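Local coordinates for kelch domain-containing protein (Colletotrichum graminicola M1.001, PDB 5C86) that probably oxidises alcohols as a copper-dependent oxidase of the AA5 (galactose oxidase and glyoxal oxidase) family, at residues M114-G119 / N145-D150; P110-Q115 / N154-L159; G135-G140 / G172-S177. All blocks are in the same frame, centred on the assembly; numbering follows the deposited sequence. Where two conformers were deposited one is given.

Contact 1: M114-G119 / N145-D150; sequences MQISRG and NGEVYD
Glu147 lies at the middle of this contact and takes hydrogen bonds from Gln115, Ile116 and Arg118. The arrangement belongs to the kelch repeat of a beta-propeller. A buried glutamate on the third strand of the blade, 147-150, meets the loop that leads into the blade's innermost strand, 122-125. The glutamate chain is extended beyond CG and carries its carboxylate up to the loop backbone. There the two oxygens divide the work. Glu147 OE2 accepts the N-H of Gln115 through its syn lone pair, with Gln115 N to OE2 2.7 Å. OE1 takes two donors. Ile116 N reaches Glu147 OE1 at 2.9 Å on the syn side, 21° out of the carboxylate plane. Arg118 NH2 comes to the anti lone pair of Glu147 OE1 at 2.8 Å and makes a salt bridge. The guanidinium and carboxylate planes are 67° apart, so this is not a flat, two-pronged pair.

Arg118 is bent at chi3 (86°), which turns its NH1 and NH2 end toward Asn145. Both nitrogens grip the carbonyl oxygen of Asn145, which lies in the guanidinium plane. NE is used within the loop and donates to Ile116 O, while NH1 also bonds Gly135 O. All three guanidinium nitrogens therefore have acceptors. The nearby positive charge probably favours the ionised form of Glu147. The side chain of Asn145 faces another partner, Val164 N, through OD1. The methyl CD1 of Ile116 rests 4.0 Å from Asn145 O, the oxygen that Arg118 NH2 approaches at 2.9 Å.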
ATOM      1  N   MET A 114     -15.433  14.128   6.937  1.00 17.96           N
ATOM      2  CA  MET A 114     -15.289  14.561   5.551  1.00 17.64           C
ATOM      3  C   MET A 114     -16.449  15.446   5.064  1.00 17.23           C
ATOM      4  O   MET A 114     -17.543  15.354   5.669  1.00 19.10           O
ATOM      5  CB  MET A 114     -15.143  13.340   4.613  1.00 18.56           C
ATOM      6  CG  MET A 114     -13.791  12.610   4.721  1.00 17.79           C
ATOM      7  SD  MET A 114     -13.768  11.143   3.656  1.00 17.34           S
ATOM      8  CE  MET A 114     -14.914  10.032   4.376  1.00 17.66           C
ATOM      9  N   GLN A 115     -16.146  16.270   4.086  1.00 18.77           N
ATOM     10  CA  GLN A 115     -17.169  17.101   3.390  1.00 19.82           C
ATOM     11  C   GLN A 115     -18.159  16.252   2.628  1.00 21.68           C
ATOM     12  O   GLN A 115     -19.326  16.651   2.514  1.00 23.46           O
ATOM     13  CB  GLN A 115     -16.563  18.109   2.475  1.00 23.97           C
ATOM     14  CG  GLN A 115     -15.751  19.136   3.267  1.00 28.27           C
ATOM     15  CD  GLN A 115     -16.688  20.055   4.054  1.00 34.66           C
ATOM     16  OE1 GLN A 115     -16.711  20.037   5.280  0.80 40.90           O
ATOM     17  NE2 GLN A 115     -17.533  20.762   3.316  0.90 37.95           N
ATOM     18  N   ILE A 116     -17.696  15.131   2.044  1.00 20.40           N
ATOM     19  CA  ILE A 116     -18.561  14.235   1.261  1.00 19.13           C
ATOM     20  C   ILE A 116     -18.371  12.851   1.802  1.00 19.31           C
ATOM     21  O   ILE A 116     -17.191  12.340   1.764  1.00 17.94           O
ATOM     22  CB  ILE A 116     -18.215  14.270  -0.218  1.00 19.45           C
ATOM     23  CG1 ILE A 116     -18.218  15.709  -0.735  1.00 19.87           C
ATOM     24  CG2 ILE A 116     -19.118  13.346  -1.033  1.00 19.68           C
ATOM     25  CD1 ILE A 116     -17.547  16.031  -2.046  1.00 22.50           C
ATOM     26  N   SER A 117     -19.416  12.226   2.318  0.57 17.63           N
ATOM     27  CA  SER A 117     -19.327  10.896   2.872  0.57 17.19           C
ATOM     28  C   SER A 117     -19.093   9.882   1.730  0.57 17.33           C
ATOM     29  O   SER A 117     -19.563  10.081   0.600  0.57 16.42           O
ATOM     30  CB  SER A 117     -20.542  10.513   3.720  0.57 18.96           C
ATOM     31  OG  SER A 117     -21.742  10.598   2.973  0.57 17.82           O
ATOM     32  N   ARG A 118     -18.366   8.803   2.046  1.00 15.89           N
ATOM     33  CA  ARG A 118     -17.844   7.950   0.957  1.00 15.18           C
ATOM     34  C   ARG A 118     -17.346   6.646   1.520  1.00 14.18           C
ATOM     35  O   ARG A 118     -17.100   6.528   2.702  1.00 14.23           O
ATOM     36  CB  ARG A 118     -16.759   8.618   0.184  1.00 16.27           C
ATOM     37  CG  ARG A 118     -15.584   9.068   1.051  1.00 14.90           C
ATOM     38  CD  ARG A 118     -14.638   9.829   0.212  1.00 15.59           C
ATOM     39  NE  ARG A 118     -14.936  11.276   0.071  1.00 15.32           N
ATOM     40  CZ  ARG A 118     -14.836  12.002  -1.010  1.00 14.78           C
ATOM     41  NH1 ARG A 118     -14.557  11.502  -2.233  1.00 14.91           N
ATOM     42  NH2 ARG A 118     -14.954  13.328  -0.975  1.00 18.04           N
ATOM     43  N   GLY A 119     -17.163   5.705   0.621  1.00 13.45           N
ATOM     44  CA  GLY A 119     -16.572   4.435   0.945  1.00 13.09           C
ATOM     45  C   GLY A 119     -16.005   3.809  -0.271  1.00 13.14           C
ATOM     46  O   GLY A 119     -16.554   4.055  -1.356  1.00 13.16           O
ATOM     47  N   ASN A 145     -16.596  13.782  -5.348  1.00 17.84           N
ATOM     48  CA  ASN A 145     -15.536  14.617  -5.758  1.00 17.31           C
ATOM     49  C   ASN A 145     -14.382  14.719  -4.753  1.00 16.86           C
ATOM     50  O   ASN A 145     -14.442  14.138  -3.677  1.00 17.62           O
ATOM     51  CB  ASN A 145     -16.053  16.017  -6.140  1.00 19.31           C
ATOM     52  CG  ASN A 145     -16.984  15.981  -7.313  1.00 19.76           C
ATOM     53  OD1 ASN A 145     -16.727  15.327  -8.313  1.00 20.09           O
ATOM     54  ND2 ASN A 145     -18.037  16.796  -7.264  1.00 21.00           N
ATOM     55  N   GLY A 146     -13.314  15.367  -5.219  1.00 18.97           N
ATOM     56  CA  GLY A 146     -12.079  15.442  -4.416  1.00 20.12           C
ATOM     57  C   GLY A 146     -12.138  16.368  -3.256  1.00 20.71           C
ATOM     58  O   GLY A 146     -12.801  17.432  -3.329  1.00 20.83           O
ATOM     59  N   GLU A 147     -11.504  15.983  -2.133  1.00 16.17           N
ATOM     60  CA  GLU A 147     -11.367  16.836  -1.000  1.00 16.53           C
ATOM     61  C   GLU A 147     -10.030  16.574  -0.349  1.00 19.96           C
ATOM     62  O   GLU A 147      -9.431  15.489  -0.531  1.00 17.88           O
ATOM     63  CB  GLU A 147     -12.499  16.717  -0.032  1.00 18.35           C
ATOM     64  CG  GLU A 147     -12.751  15.364   0.675  1.00 17.97           C
ATOM     65  CD  GLU A 147     -13.929  15.472   1.600  1.00 21.61           C
ATOM     66  OE1 GLU A 147     -14.933  14.770   1.369  1.00 19.41           O
ATOM     67  OE2 GLU A 147     -13.837  16.215   2.601  1.00 20.33           O
ATOM     68  N   VAL A 148      -9.616  17.511   0.468  1.00 18.25           N
ATOM     69  CA  VAL A 148      -8.268  17.439   1.096  1.00 17.85           C
ATOM     70  C   VAL A 148      -8.317  17.792   2.561  1.00 18.95           C
ATOM     71  O   VAL A 148      -9.000  18.759   2.975  1.00 18.22           O
ATOM     72  CB  VAL A 148      -7.283  18.232   0.301  1.00 19.21           C
ATOM     73  CG1 VAL A 148      -7.541  19.750   0.275  1.00 19.36           C
ATOM     74  CG2 VAL A 148      -5.833  17.964   0.795  1.00 20.23           C
ATOM     75  N   TYR A 149      -7.634  16.977   3.388  1.00 17.06           N
ATOM     76  CA  TYR A 149      -7.548  17.125   4.792  1.00 15.51           C
ATOM     77  C   TYR A 149      -6.208  17.802   5.188  1.00 19.90           C
ATOM     78  O   TYR A 149      -5.129  17.308   4.830  1.00 18.40           O
ATOM     79  CB  TYR A 149      -7.655  15.826   5.509  1.00 17.62           C
ATOM     80  CG  TYR A 149      -7.626  15.886   6.987  1.00 17.18           C
ATOM     81  CD1 TYR A 149      -8.679  16.455   7.727  1.00 17.37           C
ATOM     82  CD2 TYR A 149      -6.570  15.398   7.700  1.00 17.84           C
ATOM     83  CE1 TYR A 149      -8.659  16.459   9.098  1.00 18.46           C
ATOM     84  CE2 TYR A 149      -6.505  15.405   9.100  1.00 17.37           C
ATOM     85  CZ  TYR A 149      -7.569  15.975   9.847  1.00 17.88           C
ATOM     86  OH  TYR A 149      -7.501  16.035  11.254  1.00 18.17           O
ATOM     87  N   ASP A 150      -6.278  18.844   6.012  1.00 18.10           N
ATOM     88  CA  ASP A 150      -5.072  19.529   6.502  1.00 21.25           C
ATOM     89  C   ASP A 150      -4.984  19.118   7.932  1.00 22.06           C
ATOM     90  O   ASP A 150      -5.747  19.558   8.776  1.00 21.60           O
ATOM     91  CB  ASP A 150      -5.199  21.041   6.352  1.00 20.71           C
ATOM     92  CG  ASP A 150      -3.963  21.799   6.920  1.00 24.23           C
ATOM     93  OD1 ASP A 150      -3.247  21.204   7.729  1.00 29.87           O
ATOM     94  OD2 ASP A 150      -3.770  22.951   6.559  1.00 31.31           O
TER

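Contact 2: P110-Q115 / N154-L159; sequences PLSNMQ and NTWTKL
Met114 and Trp156 run side by side and make the main apolar contact. In a CH-pi contact, Met114 CG sits over one face of the indole, displaced from the ring centre, 3.7 Å from the centroid of the six-membered ring of Trp156. The sulfur follows as a Met-aromatic contact: Met114 SD lies 4.7 Å from the same centroid of Trp156. Farther out, Gln115 CB packs on Lys158 CG at 3.5 Å, and these two chains meet at about a right angle.

Here the outermost strand of one propeller blade, 155-158, faces strand 109-111, the edge of the preceding blade, and the loop after it. The two segments run nearly parallel, 14° apart.

Ser112 N donates to Asn154 OD1 at 2.9 Å, tilted 19° from the amide carbonyl plane. CG of Asn154 stands anti to its N (chi1 -174°), which brings the amide to Ser112. Asn154 OD1 has its strongest partner in Tyr149 OH, a hydrogen bond. Trp156 NE1 makes a weak bond at the ring edge to Ser112 O, which Thr95 OG1 also binds.

One water joins Ser112 OG to Trp156 N; another accepts from Lys158 NZ and donates to Gln115 O.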
ATOM      1  N   PRO A 110     -11.421  10.488  17.000  1.00 20.57           N
ATOM      2  CA  PRO A 110     -12.008  11.135  15.886  1.00 18.93           C
ATOM      3  C   PRO A 110     -11.287  12.323  15.408  1.00 20.06           C
ATOM      4  O   PRO A 110     -10.686  13.070  16.165  1.00 22.11           O
ATOM      5  CB  PRO A 110     -13.421  11.583  16.427  1.00 22.87           C
ATOM      6  CG  PRO A 110     -13.155  11.749  17.854  1.00 25.23           C
ATOM      7  CD  PRO A 110     -12.242  10.632  18.224  1.00 24.95           C
ATOM      8  N   LEU A 111     -11.324  12.509  14.119  1.00 19.48           N
ATOM      9  CA  LEU A 111     -11.001  13.711  13.438  1.00 18.12           C
ATOM     10  C   LEU A 111     -12.230  14.283  12.806  1.00 18.07           C
ATOM     11  O   LEU A 111     -13.295  13.696  12.940  1.00 19.90           O
ATOM     12  CB  LEU A 111      -9.841  13.485  12.436  1.00 20.80           C
ATOM     13  CG  LEU A 111      -8.479  13.041  13.026  1.00 20.82           C
ATOM     14  CD1 LEU A 111      -7.445  12.843  11.910  1.00 19.00           C
ATOM     15  CD2 LEU A 111      -7.918  14.070  13.976  1.00 21.02           C
ATOM     16  N   SER A 112     -12.085  15.395  12.092  1.00 18.24           N
ATOM     17  CA  SER A 112     -13.216  16.077  11.466  1.00 20.68           C
ATOM     18  C   SER A 112     -13.865  15.139  10.460  1.00 24.34           C
ATOM     19  O   SER A 112     -13.144  14.466   9.696  1.00 19.51           O
ATOM     20  CB  SER A 112     -12.732  17.331  10.815  1.00 24.37           C
ATOM     21  OG  SER A 112     -13.745  18.078  10.109  1.00 29.27           O
ATOM     22  N   ASN A 113     -15.212  15.141  10.373  1.00 19.23           N
ATOM     23  CA  ASN A 113     -15.889  14.446   9.307  1.00 19.46           C
ATOM     24  C   ASN A 113     -15.477  15.000   7.958  1.00 17.11           C
ATOM     25  O   ASN A 113     -15.251  16.137   7.736  1.00 17.81           O
ATOM     26  CB  ASN A 113     -17.434  14.703   9.446  1.00 19.45           C
ATOM     27  CG  ASN A 113     -18.060  13.996  10.549  1.00 21.63           C
ATOM     28  OD1 ASN A 113     -17.570  13.135  11.230  1.00 20.80           O
ATOM     29  ND2 ASN A 113     -19.325  14.392  10.752  1.00 28.74           N
ATOM     30  N   MET A 114     -15.433  14.128   6.937  1.00 17.96           N
ATOM     31  CA  MET A 114     -15.289  14.561   5.551  1.00 17.64           C
ATOM     32  C   MET A 114     -16.449  15.446   5.064  1.00 17.23           C
ATOM     33  O   MET A 114     -17.543  15.354   5.669  1.00 19.10           O
ATOM     34  CB  MET A 114     -15.143  13.340   4.613  1.00 18.56           C
ATOM     35  CG  MET A 114     -13.791  12.610   4.721  1.00 17.79           C
ATOM     36  SD  MET A 114     -13.768  11.143   3.656  1.00 17.34           S
ATOM     37  CE  MET A 114     -14.914  10.032   4.376  1.00 17.66           C
ATOM     38  N   GLN A 115     -16.146  16.270   4.086  1.00 18.77           N
ATOM     39  CA  GLN A 115     -17.169  17.101   3.390  1.00 19.82           C
ATOM     40  C   GLN A 115     -18.159  16.252   2.628  1.00 21.68           C
ATOM     41  O   GLN A 115     -19.326  16.651   2.514  1.00 23.46           O
ATOM     42  CB  GLN A 115     -16.563  18.109   2.475  1.00 23.97           C
ATOM     43  CG  GLN A 115     -15.751  19.136   3.267  1.00 28.27           C
ATOM     44  CD  GLN A 115     -16.688  20.055   4.054  1.00 34.66           C
ATOM     45  OE1 GLN A 115     -16.711  20.037   5.280  0.80 40.90           O
ATOM     46  NE2 GLN A 115     -17.533  20.762   3.316  0.90 37.95           N
ATOM     47  N   ASN A 154      -7.060  20.442  11.269  1.00 24.80           N
ATOM     48  CA  ASN A 154      -8.165  19.444  11.317  1.00 24.03           C
ATOM     49  C   ASN A 154      -9.361  19.851  10.474  1.00 23.04           C
ATOM     50  O   ASN A 154     -10.493  19.856  10.989  1.00 24.26           O
ATOM     51  CB  ASN A 154      -8.542  19.141  12.777  1.00 23.14           C
ATOM     52  CG  ASN A 154      -9.582  18.014  12.983  1.00 26.59           C
ATOM     53  OD1 ASN A 154      -9.672  16.961  12.331  1.00 22.96           O
ATOM     54  ND2 ASN A 154     -10.414  18.250  13.972  1.00 25.60           N
ATOM     55  N   THR A 155      -9.111  20.215   9.231  0.70 21.33           N
ATOM     56  CA  THR A 155     -10.144  20.628   8.296  0.70 22.37           C
ATOM     57  C   THR A 155     -10.104  19.798   7.032  0.70 20.85           C
ATOM     58  O   THR A 155      -9.010  19.464   6.566  0.70 20.54           O
ATOM     59  CB  THR A 155      -9.986  22.088   7.842  0.70 23.42           C
ATOM     60  OG1 THR A 155      -8.737  22.256   7.123  0.70 26.73           O
ATOM     61  CG2 THR A 155     -10.036  23.009   9.033  0.70 20.91           C
ATOM     62  N   TRP A 156     -11.280  19.520   6.471  1.00 19.55           N
ATOM     63  CA  TRP A 156     -11.463  19.015   5.117  1.00 20.11           C
ATOM     64  C   TRP A 156     -11.976  20.124   4.240  1.00 20.89           C
ATOM     65  O   TRP A 156     -12.938  20.851   4.682  1.00 22.70           O
ATOM     66  CB  TRP A 156     -12.484  17.890   5.105  1.00 19.27           C
ATOM     67  CG  TRP A 156     -12.009  16.574   5.707  1.00 17.28           C
ATOM     68  CD1 TRP A 156     -12.182  16.120   6.920  1.00 17.34           C
ATOM     69  CD2 TRP A 156     -11.221  15.568   5.001  1.00 17.26           C
ATOM     70  NE1 TRP A 156     -11.643  14.857   7.102  1.00 17.91           N
ATOM     71  CE2 TRP A 156     -11.036  14.493   5.933  1.00 17.46           C
ATOM     72  CE3 TRP A 156     -10.734  15.457   3.697  1.00 16.61           C
ATOM     73  CZ2 TRP A 156     -10.291  13.329   5.584  1.00 18.30           C
ATOM     74  CZ3 TRP A 156     -10.000  14.309   3.364  1.00 17.17           C
ATOM     75  CH2 TRP A 156      -9.834  13.274   4.295  1.00 16.93           C
ATOM     76  N   THR A 157     -11.447  20.295   3.066  1.00 20.41           N
ATOM     77  CA  THR A 157     -11.870  21.298   2.110  1.00 22.93           C
ATOM     78  C   THR A 157     -12.168  20.589   0.764  1.00 26.46           C
ATOM     79  O   THR A 157     -11.321  19.842   0.247  1.00 20.93           O
ATOM     80  CB  THR A 157     -10.755  22.335   1.976  1.00 27.02           C
ATOM     81  OG1 THR A 157     -10.359  22.751   3.300  1.00 29.49           O
ATOM     82  CG2 THR A 157     -11.226  23.542   1.155  1.00 29.86           C
ATOM     83  N   LYS A 158     -13.345  20.812   0.169  1.00 23.03           N
ATOM     84  CA  LYS A 158     -13.626  20.407  -1.165  1.00 21.22           C
ATOM     85  C   LYS A 158     -12.811  21.132  -2.147  1.00 23.49           C
ATOM     86  O   LYS A 158     -12.532  22.328  -1.998  1.00 24.80           O
ATOM     87  CB  LYS A 158     -15.133  20.584  -1.507  1.00 24.70           C
ATOM     88  CG  LYS A 158     -15.972  19.734  -0.594  1.00 26.75           C
ATOM     89  CD  LYS A 158     -17.442  19.678  -0.926  1.00 29.60           C
ATOM     90  CE  LYS A 158     -18.057  21.052  -0.607  1.00 30.51           C
ATOM     91  NZ  LYS A 158     -19.492  20.751  -0.418  1.00 33.14           N
ATOM     92  N   LEU A 159     -12.372  20.440  -3.203  1.00 20.77           N
ATOM     93  CA  LEU A 159     -11.563  21.045  -4.186  1.00 20.53           C
ATOM     94  C   LEU A 159     -12.387  21.091  -5.481  1.00 23.98           C
ATOM     95  O   LEU A 159     -12.546  20.089  -6.204  1.00 20.25           O
ATOM     96  CB  LEU A 159     -10.303  20.227  -4.400  1.00 22.84           C
ATOM     97  CG  LEU A 159      -9.365  20.257  -3.189  1.00 25.30           C
ATOM     98  CD1 LEU A 159      -8.308  19.113  -3.276  1.00 26.81           C
ATOM     99  CD2 LEU A 159      -8.695  21.635  -3.020  1.00 28.55           C
TER
HETATM  100  O   HOH W   1     -13.561  19.926   8.329  1.00 30.06           O
HETATM  101  O   HOH W   2     -20.059  19.507   2.544  1.00 34.42           O

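Contact 3: G135-G140 / G172-S177; sequences GGSFSG and GMFPDS
Ser137 and Asp176 form the shortest polar link, with Ser137 OG donating to Asp176 OD1 at 2.6 Å. The oxygen is met on the syn side, 21° out of the carboxylate plane. Ser177 OG donates to Asp176 OD1 at 2.8 Å, from the opposite face. Ser177 OG accepts the N-H of Ser137 at 3.1 Å. Asp176 and Ser177 end a type I turn that starts at Phe174.

Weaker backbone contacts lie beside this network. Gly135 CA approaches Asp176 O at 3.2 Å in a CA-H...O contact, and Gly136 N makes a weak hydrogen bond to the same oxygen.

The aromatic part is looser. Phe174 CE1 lies 3.6 Å from Phe138 CA, and Phe174 CZ comes to the edge of the Phe138 ring. Phe138 stacks on Tyr120, a copper ligand in this protein, while Phe174 meets Tyr120 edge-to-face. These loops follow the second and fourth strands of one blade, 131-134 and 155-158.

The Ser137 OG to Asp176 OD1 and Ser137 N to Ser177 OG bonds join the two loops; Ser177 OG also braces the carboxylate within its own loop. Together they probably help to place both rings around Tyr120 in the copper site, empty here.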
ATOM      1  N   GLY A 135     -13.433   9.947  -5.047  1.00 14.14           N
ATOM      2  CA  GLY A 135     -14.306   8.801  -5.290  1.00 14.06           C
ATOM      3  C   GLY A 135     -14.866   8.083  -4.108  1.00 13.31           C
ATOM      4  O   GLY A 135     -14.887   8.564  -2.972  1.00 15.27           O
ATOM      5  N   GLY A 136     -15.352   6.880  -4.362  1.00 13.71           N
ATOM      6  CA  GLY A 136     -15.757   5.969  -3.317  1.00 16.65           C
ATOM      7  C   GLY A 136     -17.295   5.968  -3.219  1.00 16.50           C
ATOM      8  O   GLY A 136     -17.843   6.722  -2.402  1.00 17.20           O
ATOM      9  N   SER A 137     -17.927   5.001  -3.881  1.00 14.41           N
ATOM     10  CA  SER A 137     -19.403   4.903  -3.840  1.00 16.13           C
ATOM     11  C   SER A 137     -19.973   3.662  -3.229  1.00 15.17           C
ATOM     12  O   SER A 137     -21.179   3.316  -3.421  1.00 16.07           O
ATOM     13  CB  SER A 137     -19.943   5.251  -5.235  1.00 17.64           C
ATOM     14  OG  SER A 137     -19.505   4.368  -6.246  1.00 17.71           O
ATOM     15  N   PHE A 138     -19.188   2.970  -2.421  1.00 14.90           N
ATOM     16  CA  PHE A 138     -19.705   1.875  -1.604  1.00 15.43           C
ATOM     17  C   PHE A 138     -20.749   2.402  -0.638  1.00 17.37           C
ATOM     18  O   PHE A 138     -21.746   1.695  -0.365  1.00 17.89           O
ATOM     19  CB  PHE A 138     -18.603   1.177  -0.880  1.00 15.42           C
ATOM     20  CG  PHE A 138     -19.043   0.262   0.209  1.00 15.35           C
ATOM     21  CD1 PHE A 138     -19.515  -1.003  -0.066  1.00 16.29           C
ATOM     22  CD2 PHE A 138     -18.979   0.675   1.501  1.00 15.77           C
ATOM     23  CE1 PHE A 138     -19.903  -1.855   0.996  1.00 16.15           C
ATOM     24  CE2 PHE A 138     -19.414  -0.124   2.531  1.00 16.70           C
ATOM     25  CZ  PHE A 138     -19.892  -1.388   2.266  1.00 15.38           C
ATOM     26  N   SER A 139     -20.465   3.543  -0.049  1.00 16.58           N
ATOM     27  CA  SER A 139     -21.332   4.164   0.967  1.00 16.15           C
ATOM     28  C   SER A 139     -21.238   5.640   0.706  1.00 16.19           C
ATOM     29  O   SER A 139     -20.524   6.081  -0.215  1.00 18.99           O
ATOM     30  CB  SER A 139     -20.836   3.772   2.335  1.00 16.85           C
ATOM     31  OG  SER A 139     -19.492   4.272   2.426  1.00 18.57           O
ATOM     32  N   GLY A 140     -22.069   6.421   1.408  1.00 18.53           N
ATOM     33  CA  GLY A 140     -22.001   7.843   1.258  1.00 20.63           C
ATOM     34  C   GLY A 140     -23.087   8.441   0.400  1.00 24.40           C
ATOM     35  O   GLY A 140     -24.054   7.785   0.134  1.00 22.94           O
ATOM     36  N   GLY A 172     -19.647  -0.845 -14.922  1.00 22.03           N
ATOM     37  CA  GLY A 172     -19.643  -1.668 -13.722  1.00 21.05           C
ATOM     38  C   GLY A 172     -19.915  -0.863 -12.460  1.00 18.17           C
ATOM     39  O   GLY A 172     -20.116   0.359 -12.470  1.00 19.03           O
ATOM     40  N   MET A 173     -19.920  -1.620 -11.376  0.58 18.22           N
ATOM     41  CA  MET A 173     -20.128  -1.104 -10.014  0.58 16.91           C
ATOM     42  C   MET A 173     -18.985  -0.250  -9.545  0.58 16.65           C
ATOM     43  O   MET A 173     -17.839  -0.426  -9.960  0.58 14.17           O
ATOM     44  CB  MET A 173     -20.260  -2.268  -9.016  0.58 18.31           C
ATOM     45  CG  MET A 173     -21.416  -3.127  -9.379  0.58 18.25           C
ATOM     46  SD  MET A 173     -21.104  -4.812  -8.886  0.58 20.82           S
ATOM     47  CE  MET A 173     -20.420  -4.667  -7.214  0.58 19.32           C
ATOM     48  N   PHE A 174     -19.317   0.685  -8.670  1.00 15.90           N
ATOM     49  CA  PHE A 174     -18.345   1.569  -8.007  1.00 15.75           C
ATOM     50  C   PHE A 174     -17.299   2.088  -9.000  1.00 17.21           C
ATOM     51  O   PHE A 174     -16.082   1.980  -8.728  1.00 14.83           O
ATOM     52  CB  PHE A 174     -17.672   0.822  -6.854  1.00 17.03           C
ATOM     53  CG  PHE A 174     -18.666   0.114  -5.930  1.00 15.85           C
ATOM     54  CD1 PHE A 174     -19.766   0.776  -5.448  1.00 17.13           C
ATOM     55  CD2 PHE A 174     -18.480  -1.203  -5.609  1.00 18.48           C
ATOM     56  CE1 PHE A 174     -20.681   0.094  -4.618  1.00 18.40           C
ATOM     57  CE2 PHE A 174     -19.338  -1.863  -4.744  1.00 19.84           C
ATOM     58  CZ  PHE A 174     -20.430  -1.207  -4.262  1.00 17.96           C
ATOM     59  N   PRO A 175     -17.701   2.615 -10.175  1.00 15.13           N
ATOM     60  CA  PRO A 175     -16.736   2.962 -11.171  1.00 15.40           C
ATOM     61  C   PRO A 175     -15.784   4.156 -10.840  1.00 14.14           C
ATOM     62  O   PRO A 175     -14.795   4.389 -11.598  1.00 16.02           O
ATOM     63  CB  PRO A 175     -17.603   3.236 -12.438  1.00 15.69           C
ATOM     64  CG  PRO A 175     -18.834   3.845 -11.829  1.00 16.34           C
ATOM     65  CD  PRO A 175     -19.087   2.982 -10.624  1.00 15.14           C
ATOM     66  N   ASP A 176     -16.107   4.877  -9.781  1.00 14.38           N
ATOM     67  CA  ASP A 176     -15.323   5.975  -9.270  1.00 14.78           C
ATOM     68  C   ASP A 176     -14.424   5.552  -8.126  1.00 15.45           C
ATOM     69  O   ASP A 176     -13.856   6.422  -7.453  1.00 17.61           O
ATOM     70  CB  ASP A 176     -16.304   7.019  -8.760  1.00 16.16           C
ATOM     71  CG  ASP A 176     -17.217   6.503  -7.624  1.00 18.16           C
ATOM     72  OD1 ASP A 176     -17.342   5.235  -7.320  1.00 18.58           O
ATOM     73  OD2 ASP A 176     -17.904   7.397  -7.017  1.00 23.21           O
ATOM     74  N   SER A 177     -14.286   4.265  -7.853  1.00 13.76           N
ATOM     75  CA  SER A 177     -13.689   3.823  -6.578  1.00 13.47           C
ATOM     76  C   SER A 177     -12.297   3.185  -6.812  1.00 11.53           C
ATOM     77  O   SER A 177     -11.936   2.828  -7.978  1.00 12.51           O
ATOM     78  CB  SER A 177     -14.632   2.844  -5.928  1.00 16.19           C
ATOM     79  OG  SER A 177     -15.838   3.599  -5.641  1.00 15.99           O
TER

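Overall arrangement
Contacts 1 and 2 share Met114 and Gln115 and reach neighbouring strands of one blade, 147-150 and 155-158. A probable hydrogen bond from Asp150 N to Thr155 O links those strands. Contact 1 has the more buried chemistry: a charged pair and backbone donors. Contact 2 reaches the rim of the propeller, where indole packing gives way to water bridges and an exposed lysine. Contact 3 is partly buried, and its side chains come closest to that of the copper ligand Tyr120. It joins two loops through neutral hydroxyls, a carboxylate and aromatic rings. A probable hydrogen bond from Phe138 N to Gly119 O ties it to contact 1. Contacts 2 and 3 do not touch, their nearest atoms being about 7 Å apart.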